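PDB 3CAN: pyruvate-formate lyase-activating enzyme from Bacteroides vulgatus ATCC 8482, which belongs to the radical SAM superfamily, whose members are built on full or partial TIM-barrel folds. Local coordinates for residues A[79-82]-A[83-87]. Residues are numbered along the deposited sequence; the frame is centred on the assembly and turned at random.
Sequences ELIL and KNIRR
With chi1 of L80 at 176°, its CG stands anti to the backbone N, and CD1 reaches along the helix to N84; there chi1 of -76° sets CG beside the backbone N and turns the amide back toward the preceding turn. The two side chains meet obliquely, L80 CD1 lying 3.8 Å from N84 OD1, a van der Waals contact between a methyl and a carboxamide. The polar end of N84 is held from outside the helix: ND2 donates to the carbonyls of L42 and T40, which fixes the rotation of the amide and ties this buried face to the loop before helix 45-53. One residue on, I81 and I85 repeat the i to i+4 pairing with purely apolar atoms, I81 CG2 being 4.0 Å from I85 CD1. I85 also touches Y95 and I97 of strand 95-101 and F118 and L119 of helix 109-121, evidence that this face is directed into the fold.

Four consecutive backbone bonds set the spacing, from K83 N to E79 O through R86 N to L82 O, the latter 3.0 Å long with an N-H...O angle of 166°. L82 O has a second, weak partner: a water 3.2 Å from that oxygen donates to it and accepts from R86 NE at 3.0 Å, at the edge of the guanidinium and in its plane. The unbroken i to i+4 pattern is that of a regular alpha-helix, here within helix 79-90, which, with helix 67-74, lies in the connection from strand 57-61 to the adjacent parallel strand 95-101 in a six-stranded parallel alpha/beta sheet, consistent with the partial TIM barrel of radical SAM proteins.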
loop_
_atom_site.group_PDB
_atom_site.type_symbol
_atom_site.label_atom_id
_atom_site.label_comp_id
_atom_site.label_asym_id
_atom_site.label_seq_id
_atom_site.Cartn_x
_atom_site.Cartn_y
_atom_site.Cartn_z
ATOM N N GLU A 79 -5.954 -17.562 15.389
ATOM C CA GLU A 79 -6.739 -18.717 14.965
ATOM C C GLU A 79 -7.677 -18.387 13.785
ATOM O O GLU A 79 -7.735 -19.119 12.780
ATOM C CB GLU A 79 -7.509 -19.297 16.159
ATOM C CG GLU A 79 -6.648 -20.207 17.085
ATOM C CD GLU A 79 -5.715 -19.476 18.071
ATOM O OE1 GLU A 79 -5.533 -18.259 17.985
ATOM O OE2 GLU A 79 -5.151 -20.143 18.962
ATOM N N LEU A 80 -8.393 -17.265 13.894
ATOM C CA LEU A 80 -9.293 -16.830 12.836
ATOM C C LEU A 80 -8.550 -16.431 11.564
ATOM O O LEU A 80 -9.019 -16.694 10.460
ATOM C CB LEU A 80 -10.119 -15.633 13.315
ATOM C CG LEU A 80 -11.052 -15.008 12.282
ATOM C CD1 LEU A 80 -12.071 -16.031 11.821
ATOM C CD2 LEU A 80 -11.735 -13.786 12.870
ATOM N N ILE A 81 -7.409 -15.773 11.718
ATOM C CA ILE A 81 -6.608 -15.345 10.570
ATOM C C ILE A 81 -6.220 -16.579 9.746
ATOM O O ILE A 81 -6.364 -16.592 8.526
ATOM C CB ILE A 81 -5.332 -14.557 11.004
ATOM C CG1 ILE A 81 -5.681 -13.130 11.421
ATOM C CG2 ILE A 81 -4.314 -14.464 9.859
ATOM C CD1 ILE A 81 -6.503 -13.004 12.627
ATOM N N LEU A 82 -5.764 -17.625 10.429
ATOM C CA LEU A 82 -5.353 -18.843 9.739
ATOM C C LEU A 82 -6.536 -19.546 9.074
ATOM O O LEU A 82 -6.416 -20.056 7.970
ATOM C CB LEU A 82 -4.626 -19.781 10.703
ATOM C CG LEU A 82 -3.335 -19.203 11.301
ATOM C CD1 LEU A 82 -2.670 -20.213 12.248
ATOM C CD2 LEU A 82 -2.366 -18.770 10.209
ATOM N N LYS A 83 -7.668 -19.584 9.757
ATOM C CA LYS A 83 -8.896 -20.141 9.183
ATOM C C LYS A 83 -9.298 -19.412 7.900
ATOM O O LYS A 83 -9.643 -20.045 6.894
ATOM C CB LYS A 83 -10.024 -20.045 10.213
ATOM C CG LYS A 83 -11.326 -20.628 9.740
ATOM C CD LYS A 83 -12.364 -20.709 10.847
ATOM C CE LYS A 83 -12.043 -21.805 11.856
ATOM N NZ LYS A 83 -11.179 -21.326 12.968
ATOM N N ASN A 84 -9.231 -18.087 7.927
ATOM C CA ASN A 84 -9.601 -17.272 6.758
ATOM C C ASN A 84 -8.684 -17.479 5.561
ATOM O O ASN A 84 -9.139 -17.504 4.408
ATOM C CB ASN A 84 -9.615 -15.785 7.122
ATOM C CG ASN A 84 -10.846 -15.387 7.915
ATOM O OD1 ASN A 84 -11.806 -16.164 8.023
ATOM N ND2 ASN A 84 -10.806 -14.194 8.527
ATOM N N ILE A 85 -7.392 -17.610 5.825
ATOM C CA ILE A 85 -6.447 -17.866 4.760
ATOM C C ILE A 85 -6.759 -19.222 4.145
ATOM O O ILE A 85 -6.806 -19.361 2.923
ATOM C CB ILE A 85 -4.973 -17.804 5.232
ATOM C CG1 ILE A 85 -4.626 -16.396 5.742
ATOM C CG2 ILE A 85 -4.060 -18.223 4.100
ATOM C CD1 ILE A 85 -3.314 -16.315 6.503
ATOM N N ARG A 86 -7.007 -20.229 4.987
ATOM C CA ARG A 86 -7.360 -21.545 4.463
ATOM C C ARG A 86 -8.647 -21.479 3.636
ATOM O O ARG A 86 -8.731 -22.092 2.576
ATOM C CB ARG A 86 -7.501 -22.571 5.588
ATOM C CG ARG A 86 -7.727 -24.000 5.102
ATOM C CD ARG A 86 -7.564 -24.998 6.248
ATOM N NE ARG A 86 -6.171 -25.102 6.672
ATOM C CZ ARG A 86 -5.235 -25.781 6.020
ATOM N NH1 ARG A 86 -5.523 -26.462 4.911
ATOM N NH2 ARG A 86 -4.005 -25.797 6.484
ATOM N N ARG A 87 -9.636 -20.720 4.109
ATOM C CA ARG A 87 -10.910 -20.648 3.392
ATOM C C ARG A 87 -10.750 -20.048 1.998
ATOM O O ARG A 87 -11.321 -20.570 1.034
ATOM C CB ARG A 87 -11.974 -19.886 4.180
ATOM C CG ARG A 87 -13.376 -20.234 3.685
ATOM C CD ARG A 87 -14.466 -19.546 4.466
ATOM N NE ARG A 87 -15.783 -19.881 3.912
ATOM C CZ ARG A 87 -16.475 -20.987 4.204
ATOM N NH1 ARG A 87 -17.661 -21.190 3.640
ATOM N NH2 ARG A 87 -16.001 -21.886 5.063
HETATM O O HOH W 1 -5.941 -23.070 8.851
#